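PDB 5EJY: myosin-I heavy chain from Dictyostelium discoideum, which is an actin-based motor with ATPase activity that takes part in the early steps of phagocytosis and in adhesion. Local coordinates for residues P3-D8 / Y145-L150; S410-E415 / V488-E493; K425-A430 / L477-G482. One frame throughout, in Å; residues are numbered along the deposited sequence.

Interaction 1: residues P3-D8 / Y145-L150; sequences PQILND and YFAAYL
I5 and L6 are the two residues of the N-terminal loop that meet helix 143-155, on the face carrying A147 and A148. The loop has no regular structure here. Just ahead of the contact, the side-chain oxygen of Q4 and the backbone N of I5 both bond to the hydroxyl of Y171, which probably fixes the course of the chain here. I5 then offers its branch methyl: CG2 stands anti to the backbone N and comes within 3.9 Å of A147 CB. The closest backbone approach follows, with L6 CA 6.4 Å from A147 CA, and the small side chains of A147 and A148 are consistent with so short a separation. At L6 the CB packs 4.1 Å from A147 CB. With CG anti to the backbone N (chi1 -164°), the isobutyl group extends past A147 to the next residue: CD2 lies 3.7 Å from the backbone atom A148 N and 3.8 Å from A148 CB. Both loop side chains have further neighbours, I5 touching L174 and Q175 of helix 161-180, and the buried L6 touching Y14 and the side chain of K144. In the MyTH4 part of this tail fragment, a helical domain, the contact thus brings the chain leading to helix 16-23 across helix 143-155. The touch between the two segments is wholly apolar, made by methyl and methylene groups against two alanines. The polar bonds lie beside it, where K151 NZ meets Q4 OE1, the carbonyl oxygen of L6 and, two residues on, D8 OD1 in a salt bridge, and its charge is probably offset by D8.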
ATOM      1  N   PRO A   3      17.238  13.582   9.413  1.00 41.85           N
ATOM      2  CA  PRO A   3      18.504  13.473  10.145  1.00 43.49           C
ATOM      3  C   PRO A   3      19.572  12.743   9.333  1.00 47.24           C
ATOM      4  O   PRO A   3      19.285  11.731   8.691  1.00 42.05           O
ATOM      5  CB  PRO A   3      18.123  12.647  11.380  1.00 42.95           C
ATOM      6  CG  PRO A   3      16.873  11.938  11.006  1.00 41.51           C
ATOM      7  CD  PRO A   3      16.144  12.878  10.098  1.00 38.61           C
ATOM      8  N   GLN A   4      20.795  13.262   9.355  1.00 42.99           N
ATOM      9  CA  GLN A   4      21.898  12.625   8.661  1.00 38.06           C
ATOM     10  C   GLN A   4      22.146  11.234   9.232  1.00 38.29           C
ATOM     11  O   GLN A   4      21.929  10.984  10.418  1.00 45.59           O
ATOM     12  CB  GLN A   4      23.167  13.475   8.784  1.00 43.10           C
ATOM     13  CG  GLN A   4      23.060  14.826   8.111  1.00 41.89           C
ATOM     14  CD  GLN A   4      22.956  14.714   6.610  1.00 42.12           C
ATOM     15  OE1 GLN A   4      23.639  13.898   5.992  1.00 44.90           O
ATOM     16  NE2 GLN A   4      22.095  15.526   6.010  1.00 40.76           N
ATOM     17  N   ILE A   5      22.585  10.322   8.375  1.00 36.88           N
ATOM     18  CA  ILE A   5      23.002   9.004   8.828  1.00 39.72           C
ATOM     19  C   ILE A   5      24.398   9.174   9.424  1.00 38.96           C
ATOM     20  O   ILE A   5      24.783   8.477  10.363  1.00 39.56           O
ATOM     21  CB  ILE A   5      23.051   8.003   7.655  1.00 38.58           C
ATOM     22  CG1 ILE A   5      21.654   7.827   7.047  1.00 39.86           C
ATOM     23  CG2 ILE A   5      23.580   6.658   8.122  1.00 32.05           C
ATOM     24  CD1 ILE A   5      21.680   7.454   5.576  1.00 36.14           C
ATOM     25  N   LEU A   6      25.131  10.127   8.860  1.00 36.05           N
ATOM     26  CA  LEU A   6      26.497  10.422   9.274  1.00 43.51           C
ATOM     27  C   LEU A   6      26.785  11.900   9.055  1.00 40.05           C
ATOM     28  O   LEU A   6      26.500  12.438   7.984  1.00 45.69           O
ATOM     29  CB  LEU A   6      27.477   9.600   8.437  1.00 44.57           C
ATOM     30  CG  LEU A   6      28.895   9.507   8.991  1.00 40.13           C
ATOM     31  CD1 LEU A   6      28.838   8.810  10.336  1.00 42.39           C
ATOM     32  CD2 LEU A   6      29.783   8.750   8.038  1.00 33.12           C
ATOM     33  N   ASN A   7      27.353  12.560  10.060  1.00 49.11           N
ATOM     34  CA  ASN A   7      27.790  13.950   9.901  1.00 51.43           C
ATOM     35  C   ASN A   7      28.999  14.087   8.974  1.00 48.26           C
ATOM     36  O   ASN A   7      29.828  13.180   8.889  1.00 42.29           O
ATOM     37  CB  ASN A   7      28.125  14.561  11.261  1.00 54.73           C
ATOM     38  CG  ASN A   7      26.933  14.606  12.185  1.00 59.40           C
ATOM     39  OD1 ASN A   7      25.810  14.890  11.760  1.00 62.59           O
ATOM     40  ND2 ASN A   7      27.166  14.315  13.461  1.00 62.25           N
ATOM     41  N   ASP A   8      29.111  15.224   8.288  1.00 49.57           N
ATOM     42  CA  ASP A   8      30.255  15.456   7.412  1.00 48.74           C
ATOM     43  C   ASP A   8      31.566  15.239   8.174  1.00 48.78           C
ATOM     44  O   ASP A   8      32.554  14.775   7.610  1.00 46.01           O
ATOM     45  CB  ASP A   8      30.232  16.873   6.814  1.00 53.82           C
ATOM     46  CG  ASP A   8      29.265  17.008   5.638  1.00 58.91           C
ATOM     47  OD1 ASP A   8      28.910  15.986   5.008  1.00 49.88           O
ATOM     48  OD2 ASP A   8      28.869  18.155   5.333  1.00 60.91           O
ATOM     49  N   TYR A 145      30.356   3.211   7.460  1.00 26.58           N
ATOM     50  CA  TYR A 145      31.372   3.173   6.421  1.00 27.35           C
ATOM     51  C   TYR A 145      30.733   3.406   5.068  1.00 26.79           C
ATOM     52  O   TYR A 145      31.282   4.109   4.224  1.00 26.02           O
ATOM     53  CB  TYR A 145      32.101   1.829   6.425  1.00 28.91           C
ATOM     54  CG  TYR A 145      32.865   1.571   7.698  1.00 28.20           C
ATOM     55  CD1 TYR A 145      34.158   2.078   7.873  1.00 32.29           C
ATOM     56  CD2 TYR A 145      32.306   0.833   8.727  1.00 29.37           C
ATOM     57  CE1 TYR A 145      34.859   1.838   9.049  1.00 28.66           C
ATOM     58  CE2 TYR A 145      32.999   0.597   9.900  1.00 32.87           C
ATOM     59  CZ  TYR A 145      34.276   1.102  10.052  1.00 33.06           C
ATOM     60  OH  TYR A 145      34.966   0.864  11.218  1.00 40.02           O
ATOM     61  N   PHE A 146      29.563   2.813   4.857  1.00 25.78           N
ATOM     62  CA  PHE A 146      28.903   2.951   3.573  1.00 24.49           C
ATOM     63  C   PHE A 146      28.374   4.363   3.430  1.00 21.71           C
ATOM     64  O   PHE A 146      28.451   4.954   2.362  1.00 24.19           O
ATOM     65  CB  PHE A 146      27.766   1.919   3.384  1.00 22.13           C
ATOM     66  CG  PHE A 146      27.049   2.088   2.088  1.00 23.78           C
ATOM     67  CD1 PHE A 146      27.689   1.812   0.892  1.00 23.68           C
ATOM     68  CD2 PHE A 146      25.759   2.583   2.053  1.00 27.37           C
ATOM     69  CE1 PHE A 146      27.037   2.006  -0.326  1.00 27.12           C
ATOM     70  CE2 PHE A 146      25.108   2.786   0.832  1.00 26.25           C
ATOM     71  CZ  PHE A 146      25.743   2.487  -0.348  1.00 23.19           C
ATOM     72  N   ALA A 147      27.843   4.909   4.515  1.00 25.81           N
ATOM     73  CA  ALA A 147      27.350   6.282   4.474  1.00 26.30           C
ATOM     74  C   ALA A 147      28.483   7.267   4.174  1.00 28.38           C
ATOM     75  O   ALA A 147      28.296   8.253   3.457  1.00 24.72           O
ATOM     76  CB  ALA A 147      26.670   6.633   5.787  1.00 29.21           C
ATOM     77  N   ALA A 148      29.661   7.004   4.729  1.00 26.61           N
ATOM     78  CA  ALA A 148      30.813   7.872   4.447  1.00 27.60           C
ATOM     79  C   ALA A 148      31.150   7.800   2.965  1.00 28.02           C
ATOM     80  O   ALA A 148      31.460   8.807   2.311  1.00 31.33           O
ATOM     81  CB  ALA A 148      32.009   7.463   5.305  1.00 28.70           C
ATOM     82  N   TYR A 149      31.065   6.596   2.420  1.00 24.30           N
ATOM     83  CA  TYR A 149      31.358   6.378   1.015  1.00 25.23           C
ATOM     84  C   TYR A 149      30.394   7.159   0.114  1.00 29.02           C
ATOM     85  O   TYR A 149      30.810   7.758  -0.881  1.00 27.48           O
ATOM     86  CB  TYR A 149      31.309   4.880   0.704  1.00 29.00           C
ATOM     87  CG  TYR A 149      31.702   4.547  -0.710  1.00 27.63           C
ATOM     88  CD1 TYR A 149      33.016   4.707  -1.137  1.00 35.17           C
ATOM     89  CD2 TYR A 149      30.773   4.064  -1.612  1.00 23.85           C
ATOM     90  CE1 TYR A 149      33.389   4.397  -2.427  1.00 34.52           C
ATOM     91  CE2 TYR A 149      31.127   3.749  -2.904  1.00 22.33           C
ATOM     92  CZ  TYR A 149      32.448   3.924  -3.307  1.00 32.39           C
ATOM     93  OH  TYR A 149      32.828   3.628  -4.587  1.00 29.75           O
ATOM     94  N   LEU A 150      29.109   7.150   0.471  1.00 27.01           N
ATOM     95  CA  LEU A 150      28.095   7.895  -0.275  1.00 25.52           C
ATOM     96  C   LEU A 150      28.381   9.402  -0.257  1.00 25.23           C
ATOM     97  O   LEU A 150      28.371  10.056  -1.283  1.00 24.72           O
ATOM     98  CB  LEU A 150      26.699   7.649   0.327  1.00 23.36           C
ATOM     99  CG  LEU A 150      26.071   6.270   0.099  1.00 24.62           C
ATOM    100  CD1 LEU A 150      24.705   6.186   0.774  1.00 23.62           C
ATOM    101  CD2 LEU A 150      25.949   6.007  -1.387  1.00 27.33           C
TER

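Interaction 2: residues S410-E415 / V488-E493; sequences SLVVCE and VSLIKE
Strand 410-415 runs past one flank of helix 484-499, the two backbones coming closest where S410 CA and L490 CA are 7.7 Å apart, and the contact is made by side chains. Of 488-493, only L490 touches the strand segment. Its CG stands anti to the carbonyl carbon (chi1 -75°), and from there its two methyls meet the strand. Both reach S410: CD1 and CD2 each lie 3.7 Å from S410 CB, so the serine carbon faces the fork rather than one prong of it. CD1 also touches the next residue on this side of the strand, V412. Here the two side chains reach out to each other tip to tip, V412 CG2 to L490 CD1 at 3.7 Å. The alternation of the strand accounts for the pattern, since S410 and V412 point to the helix while L411 between them points away and packs on Y327. In the FERM region the C-terminal lobe has the PH/PTB-like fold, two antiparallel sheets packed together and closed by a C-terminal helix, and the contact joins that helix to the first strand of the lobe. Replacing L490 by an alanine would probably open a gap between helix and strand, leaving V412 CG2 and S410 CB without their apolar partner. S410 is buried, and its hydroxyl is directed elsewhere: OG bonds to the carbonyl oxygen of K292 and to the hydroxyl of Y494, one turn beyond L490, while its CB packs on L490. OG too lies 3.7 Å from L490 CD2. On the adjoining side of the helix, I491 packs on L431 and I469, while V488 lies on V467.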
ATOM      1  N   SER A 410     -17.850   2.027  10.089  1.00 26.33           N
ATOM      2  CA  SER A 410     -16.844   1.237   9.382  1.00 23.28           C
ATOM      3  C   SER A 410     -17.401  -0.181   9.251  1.00 24.32           C
ATOM      4  O   SER A 410     -17.726  -0.811  10.254  1.00 25.31           O
ATOM      5  CB  SER A 410     -15.533   1.211  10.174  1.00 20.49           C
ATOM      6  OG  SER A 410     -15.149   2.516  10.601  1.00 22.98           O
ATOM      7  N   LEU A 411     -17.498  -0.679   8.026  1.00 19.53           N
ATOM      8  CA  LEU A 411     -18.232  -1.908   7.756  1.00 22.06           C
ATOM      9  C   LEU A 411     -17.299  -3.085   7.517  1.00 28.31           C
ATOM     10  O   LEU A 411     -16.285  -2.955   6.824  1.00 23.25           O
ATOM     11  CB  LEU A 411     -19.133  -1.722   6.536  1.00 24.67           C
ATOM     12  CG  LEU A 411     -20.148  -0.582   6.620  1.00 25.87           C
ATOM     13  CD1 LEU A 411     -21.022  -0.567   5.382  1.00 22.88           C
ATOM     14  CD2 LEU A 411     -20.986  -0.710   7.899  1.00 25.36           C
ATOM     15  N   VAL A 412     -17.656  -4.236   8.084  1.00 22.65           N
ATOM     16  CA  VAL A 412     -16.884  -5.461   7.908  1.00 21.95           C
ATOM     17  C   VAL A 412     -17.841  -6.644   7.748  1.00 28.35           C
ATOM     18  O   VAL A 412     -18.688  -6.884   8.614  1.00 26.23           O
ATOM     19  CB  VAL A 412     -15.965  -5.738   9.120  1.00 24.89           C
ATOM     20  CG1 VAL A 412     -15.127  -6.996   8.881  1.00 26.24           C
ATOM     21  CG2 VAL A 412     -15.063  -4.536   9.407  1.00 27.99           C
ATOM     22  N   VAL A 413     -17.708  -7.377   6.650  1.00 25.05           N
ATOM     23  CA  VAL A 413     -18.538  -8.562   6.409  1.00 26.16           C
ATOM     24  C   VAL A 413     -17.957  -9.754   7.166  1.00 26.87           C
ATOM     25  O   VAL A 413     -16.775 -10.080   7.014  1.00 25.97           O
ATOM     26  CB  VAL A 413     -18.620  -8.899   4.906  1.00 30.11           C
ATOM     27  CG1 VAL A 413     -19.421 -10.190   4.671  1.00 29.81           C
ATOM     28  CG2 VAL A 413     -19.226  -7.740   4.130  1.00 27.64           C
ATOM     29  N   CYS A 414     -18.786 -10.405   7.985  1.00 26.61           N
ATOM     30  CA  CYS A 414     -18.316 -11.498   8.816  1.00 22.86           C
ATOM     31  C   CYS A 414     -19.228 -12.721   8.781  1.00 26.05           C
ATOM     32  O   CYS A 414     -20.364 -12.675   8.302  1.00 24.44           O
ATOM     33  CB  CYS A 414     -18.183 -11.063  10.281  1.00 26.92           C
ATOM     34  SG  CYS A 414     -17.111  -9.666  10.581  1.00 26.65           S
ATOM     35  N   GLU A 415     -18.708 -13.811   9.322  1.00 28.69           N
ATOM     36  CA  GLU A 415     -19.536 -14.969   9.620  1.00 28.97           C
ATOM     37  C   GLU A 415     -19.015 -15.634  10.884  1.00 28.03           C
ATOM     38  O   GLU A 415     -17.892 -15.378  11.317  1.00 27.06           O
ATOM     39  CB  GLU A 415     -19.557 -15.937   8.440  1.00 34.06           C
ATOM     40  CG  GLU A 415     -18.213 -16.529   8.086  1.00 42.26           C
ATOM     41  CD  GLU A 415     -18.238 -17.225   6.735  1.00 53.46           C
ATOM     42  OE1 GLU A 415     -18.838 -16.665   5.790  1.00 55.54           O
ATOM     43  OE2 GLU A 415     -17.672 -18.333   6.622  1.00 50.59           O
ATOM     44  N   VAL A 488      -9.127  -5.818  13.024  1.00 22.77           N
ATOM     45  CA  VAL A 488      -8.215  -5.565  14.142  1.00 21.86           C
ATOM     46  C   VAL A 488      -7.851  -4.081  14.253  1.00 26.13           C
ATOM     47  O   VAL A 488      -7.916  -3.492  15.339  1.00 22.88           O
ATOM     48  CB  VAL A 488      -6.913  -6.397  14.023  1.00 25.99           C
ATOM     49  CG1 VAL A 488      -5.857  -5.924  15.046  1.00 27.32           C
ATOM     50  CG2 VAL A 488      -7.205  -7.893  14.194  1.00 26.42           C
ATOM     51  N   SER A 489      -7.459  -3.467  13.137  1.00 22.62           N
ATOM     52  CA  SER A 489      -7.035  -2.070  13.192  1.00 24.63           C
ATOM     53  C   SER A 489      -8.196  -1.130  13.510  1.00 21.26           C
ATOM     54  O   SER A 489      -8.009  -0.118  14.173  1.00 23.35           O
ATOM     55  CB  SER A 489      -6.303  -1.639  11.900  1.00 25.27           C
ATOM     56  OG  SER A 489      -7.183  -1.652  10.794  1.00 26.51           O
ATOM     57  N   LEU A 490      -9.399  -1.461  13.052  1.00 19.31           N
ATOM     58  CA  LEU A 490     -10.558  -0.639  13.392  1.00 23.02           C
ATOM     59  C   LEU A 490     -10.784  -0.677  14.900  1.00 24.64           C
ATOM     60  O   LEU A 490     -11.021   0.347  15.531  1.00 25.86           O
ATOM     61  CB  LEU A 490     -11.813  -1.144  12.684  1.00 24.17           C
ATOM     62  CG  LEU A 490     -11.928  -0.849  11.190  1.00 23.29           C
ATOM     63  CD1 LEU A 490     -13.152  -1.563  10.604  1.00 22.84           C
ATOM     64  CD2 LEU A 490     -12.008   0.665  10.964  1.00 23.19           C
ATOM     65  N   ILE A 491     -10.709  -1.867  15.485  1.00 22.49           N
ATOM     66  CA  ILE A 491     -10.925  -1.967  16.922  1.00 24.11           C
ATOM     67  C   ILE A 491      -9.875  -1.145  17.662  1.00 28.96           C
ATOM     68  O   ILE A 491     -10.201  -0.348  18.549  1.00 24.05           O
ATOM     69  CB  ILE A 491     -10.926  -3.421  17.402  1.00 26.03           C
ATOM     70  CG1 ILE A 491     -12.127  -4.151  16.788  1.00 23.63           C
ATOM     71  CG2 ILE A 491     -10.981  -3.467  18.942  1.00 27.25           C
ATOM     72  CD1 ILE A 491     -12.195  -5.658  17.098  1.00 27.63           C
ATOM     73  N   LYS A 492      -8.612  -1.311  17.272  1.00 24.38           N
ATOM     74  CA  LYS A 492      -7.534  -0.565  17.912  1.00 27.46           C
ATOM     75  C   LYS A 492      -7.641   0.953  17.714  1.00 28.27           C
ATOM     76  O   LYS A 492      -7.400   1.720  18.650  1.00 26.94           O
ATOM     77  CB  LYS A 492      -6.175  -1.081  17.433  1.00 30.24           C
ATOM     78  CG  LYS A 492      -5.909  -2.526  17.869  1.00 37.85           C
ATOM     79  CD  LYS A 492      -4.523  -2.990  17.466  1.00 38.76           C
ATOM     80  CE  LYS A 492      -4.037  -4.125  18.358  1.00 44.41           C
ATOM     81  NZ  LYS A 492      -4.832  -5.358  18.177  1.00 51.43           N
ATOM     82  N   GLU A 493      -7.988   1.390  16.503  1.00 25.91           N
ATOM     83  CA  GLU A 493      -8.078   2.822  16.224  1.00 24.84           C
ATOM     84  C   GLU A 493      -9.265   3.514  16.906  1.00 27.98           C
ATOM     85  O   GLU A 493      -9.134   4.633  17.405  1.00 26.73           O
ATOM     86  CB  GLU A 493      -8.128   3.076  14.715  1.00 28.63           C
ATOM     87  CG  GLU A 493      -6.883   2.629  13.978  1.00 32.40           C
ATOM     88  CD  GLU A 493      -5.764   3.652  14.058  1.00 47.46           C
ATOM     89  OE1 GLU A 493      -5.825   4.545  14.934  1.00 47.65           O
ATOM     90  OE2 GLU A 493      -4.830   3.570  13.233  1.00 51.11           O
TER

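Interaction 3: residues K425-A430 / L477-G482; sequences KNFVLA and LQAFTG
F427 and L429 on one strand close over A479 and L477 on another, the two strands crossing nearly at right angles (94°) with their axes 9.2 Å apart. At that distance the strands meet through side chains only, and they belong to different sheets. The tight part centres on A479. Its CB lies at the edge of the F427 ring, 4.1 Å from CZ and near the ring plane, and at 4.2 Å from L429 CD1. The F427 ring gets there by an uncommon first torsion, chi1 57°, which sets CG between the backbone N and the carbonyl carbon and carries the outer end of the ring to the opposite strand, although the bond leaving its CA does not aim there. CZ then meets L477 CD2 obliquely at 4.2 Å. L429 CD2, from the same strand as F427, lies in the ring plane at its edge, 3.7 Å from F427 CE2. All four residues are buried, and every touch between the strands is an ordinary apolar one. The loose side is at the start of one segment and the end of the other, where K425, N426 and G482 are exposed. On the outer side of strand 476-480, the side chain of Q478 turns away from the sandwich interior and bonds through NE2 to S466 OG. This is the interior of the PH/PTB-like lobe of the FERM region, where two sheets stack orthogonally. F427 and L429 pack also on C414 of strand 410-415 and I438 of strand 435-440, L477 on I438 and L421, and L429 on I469 of strand 466-470, so the contact lies between both sheets, with strand 476-480 followed, after a short connection, by helix 484-499.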
ATOM      1  N   LYS A 425     -25.573 -16.774  10.973  1.00 35.41           N
ATOM      2  CA  LYS A 425     -24.225 -17.163  10.579  1.00 37.23           C
ATOM      3  C   LYS A 425     -23.518 -16.033   9.852  1.00 33.76           C
ATOM      4  O   LYS A 425     -22.316 -15.824  10.030  1.00 32.44           O
ATOM      5  CB  LYS A 425     -24.257 -18.386   9.660  1.00 39.92           C
ATOM      6  CG  LYS A 425     -23.030 -18.481   8.760  1.00 46.10           C
ATOM      7  CD  LYS A 425     -23.072 -19.671   7.813  1.00 55.18           C
ATOM      8  CE  LYS A 425     -21.887 -19.623   6.854  1.00 60.06           C
ATOM      9  NZ  LYS A 425     -21.908 -20.737   5.865  1.00 65.49           N
ATOM     10  N   ASN A 426     -24.263 -15.333   9.007  1.00 35.82           N
ATOM     11  CA  ASN A 426     -23.717 -14.212   8.260  1.00 34.69           C
ATOM     12  C   ASN A 426     -24.213 -12.913   8.858  1.00 35.21           C
ATOM     13  O   ASN A 426     -25.414 -12.718   9.038  1.00 33.89           O
ATOM     14  CB  ASN A 426     -24.097 -14.304   6.781  1.00 39.49           C
ATOM     15  CG  ASN A 426     -23.678 -15.617   6.156  1.00 41.28           C
ATOM     16  OD1 ASN A 426     -22.544 -15.772   5.697  1.00 42.00           O
ATOM     17  ND2 ASN A 426     -24.594 -16.577   6.137  1.00 44.90           N
ATOM     18  N   PHE A 427     -23.283 -12.025   9.188  1.00 32.01           N
ATOM     19  CA  PHE A 427     -23.654 -10.754   9.774  1.00 23.85           C
ATOM     20  C   PHE A 427     -22.639  -9.688   9.348  1.00 25.45           C
ATOM     21  O   PHE A 427     -21.661  -9.982   8.657  1.00 24.28           O
ATOM     22  CB  PHE A 427     -23.701 -10.866  11.299  1.00 23.03           C
ATOM     23  CG  PHE A 427     -22.408 -11.340  11.917  1.00 25.39           C
ATOM     24  CD1 PHE A 427     -22.093 -12.690  11.949  1.00 29.11           C
ATOM     25  CD2 PHE A 427     -21.505 -10.436  12.458  1.00 23.48           C
ATOM     26  CE1 PHE A 427     -20.901 -13.132  12.512  1.00 28.42           C
ATOM     27  CE2 PHE A 427     -20.310 -10.860  13.018  1.00 24.23           C
ATOM     28  CZ  PHE A 427     -20.004 -12.218  13.049  1.00 27.65           C
ATOM     29  N   VAL A 428     -22.889  -8.460   9.770  1.00 24.21           N
ATOM     30  CA  VAL A 428     -21.993  -7.346   9.462  1.00 23.03           C
ATOM     31  C   VAL A 428     -21.553  -6.794  10.804  1.00 26.24           C
ATOM     32  O   VAL A 428     -22.357  -6.694  11.735  1.00 25.09           O
ATOM     33  CB  VAL A 428     -22.736  -6.264   8.660  1.00 24.99           C
ATOM     34  CG1 VAL A 428     -21.961  -4.935   8.660  1.00 23.00           C
ATOM     35  CG2 VAL A 428     -22.999  -6.740   7.228  1.00 30.76           C
ATOM     36  N   LEU A 429     -20.270  -6.499  10.942  1.00 21.77           N
ATOM     37  CA  LEU A 429     -19.836  -5.685  12.067  1.00 21.46           C
ATOM     38  C   LEU A 429     -19.795  -4.242  11.590  1.00 27.27           C
ATOM     39  O   LEU A 429     -19.112  -3.915  10.614  1.00 25.70           O
ATOM     40  CB  LEU A 429     -18.474  -6.125  12.596  1.00 24.56           C
ATOM     41  CG  LEU A 429     -18.461  -7.486  13.295  1.00 26.35           C
ATOM     42  CD1 LEU A 429     -17.093  -7.797  13.894  1.00 22.94           C
ATOM     43  CD2 LEU A 429     -19.537  -7.517  14.390  1.00 26.50           C
ATOM     44  N   ALA A 430     -20.564  -3.388  12.249  1.00 21.78           N
ATOM     45  CA  ALA A 430     -20.576  -1.971  11.926  1.00 24.62           C
ATOM     46  C   ALA A 430     -19.941  -1.234  13.095  1.00 28.27           C
ATOM     47  O   ALA A 430     -20.533  -1.151  14.174  1.00 27.65           O
ATOM     48  CB  ALA A 430     -22.009  -1.501  11.692  1.00 24.26           C
ATOM     49  N   LEU A 477     -17.082 -14.123  20.664  1.00 26.56           N
ATOM     50  CA  LEU A 477     -17.596 -14.250  19.317  1.00 27.28           C
ATOM     51  C   LEU A 477     -16.372 -14.322  18.416  1.00 27.81           C
ATOM     52  O   LEU A 477     -15.596 -13.372  18.354  1.00 26.51           O
ATOM     53  CB  LEU A 477     -18.448 -13.036  18.935  1.00 25.65           C
ATOM     54  CG  LEU A 477     -18.740 -12.845  17.436  1.00 27.77           C
ATOM     55  CD1 LEU A 477     -19.444 -14.043  16.816  1.00 27.45           C
ATOM     56  CD2 LEU A 477     -19.556 -11.575  17.195  1.00 28.61           C
ATOM     57  N   GLN A 478     -16.164 -15.462  17.764  1.00 26.73           N
ATOM     58  CA  GLN A 478     -15.039 -15.583  16.847  1.00 25.48           C
ATOM     59  C   GLN A 478     -15.553 -15.209  15.478  1.00 25.27           C
ATOM     60  O   GLN A 478     -16.184 -16.020  14.782  1.00 23.59           O
ATOM     61  CB  GLN A 478     -14.420 -16.986  16.842  1.00 25.60           C
ATOM     62  CG  GLN A 478     -13.218 -17.080  15.896  1.00 24.12           C
ATOM     63  CD  GLN A 478     -12.535 -18.425  15.927  1.00 29.66           C
ATOM     64  OE1 GLN A 478     -13.107 -19.411  16.379  1.00 26.69           O
ATOM     65  NE2 GLN A 478     -11.297 -18.471  15.443  1.00 27.14           N
ATOM     66  N   ALA A 479     -15.331 -13.945  15.126  1.00 25.45           N
ATOM     67  CA  ALA A 479     -15.818 -13.394  13.871  1.00 23.67           C
ATOM     68  C   ALA A 479     -14.839 -13.674  12.739  1.00 27.60           C
ATOM     69  O   ALA A 479     -13.750 -13.107  12.701  1.00 23.26           O
ATOM     70  CB  ALA A 479     -16.041 -11.873  14.001  1.00 24.39           C
ATOM     71  N   PHE A 480     -15.241 -14.546  11.820  1.00 25.10           N
ATOM     72  CA  PHE A 480     -14.456 -14.826  10.628  1.00 24.41           C
ATOM     73  C   PHE A 480     -14.695 -13.755   9.584  1.00 23.53           C
ATOM     74  O   PHE A 480     -15.822 -13.333   9.360  1.00 25.39           O
ATOM     75  CB  PHE A 480     -14.798 -16.202  10.056  1.00 26.02           C
ATOM     76  CG  PHE A 480     -14.395 -17.328  10.962  1.00 26.30           C
ATOM     77  CD1 PHE A 480     -13.084 -17.785  10.976  1.00 27.35           C
ATOM     78  CD2 PHE A 480     -15.306 -17.883  11.837  1.00 25.12           C
ATOM     79  CE1 PHE A 480     -12.697 -18.805  11.819  1.00 30.15           C
ATOM     80  CE2 PHE A 480     -14.925 -18.921  12.691  1.00 28.20           C
ATOM     81  CZ  PHE A 480     -13.622 -19.379  12.678  1.00 26.29           C
ATOM     82  N   THR A 481     -13.621 -13.322   8.940  1.00 25.78           N
ATOM     83  CA  THR A 481     -13.734 -12.261   7.955  1.00 25.02           C
ATOM     84  C   THR A 481     -12.544 -12.347   7.017  1.00 26.05           C
ATOM     85  O   THR A 481     -11.468 -12.797   7.415  1.00 26.15           O
ATOM     86  CB  THR A 481     -13.803 -10.878   8.637  1.00 26.67           C
ATOM     87  OG1 THR A 481     -14.068  -9.872   7.653  1.00 30.21           O
ATOM     88  CG2 THR A 481     -12.490 -10.558   9.373  1.00 26.33           C
ATOM     89  N   GLY A 482     -12.740 -11.943   5.770  1.00 23.55           N
ATOM     90  CA  GLY A 482     -11.660 -12.000   4.803  1.00 29.94           C
ATOM     91  C   GLY A 482     -10.557 -10.986   5.070  1.00 30.12           C
ATOM     92  O   GLY A 482      -9.402 -11.215   4.727  1.00 35.87           O
TER

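How the interactions relate
From the N terminus, interaction 1 comes first: residues 3-8 reach 145-150 and close a loop that holds helices and no strand, within the MyTH4 part. It ends before the other two begin, and its centre is 43 Å from the centre of interaction 2 and 50 Å from that of interaction 3, across the chain's centre. Those two lie in the C-terminal FERM lobe, their centres 9 Å apart. Interaction 3 is nested in the loop that interaction 2 closes. Neighbouring strands 410-415 and 426-432 supply one side of each; strand 476-480 and the helix after it supply the other. Together they join one sheet both to the sheet facing it and to the terminal helix.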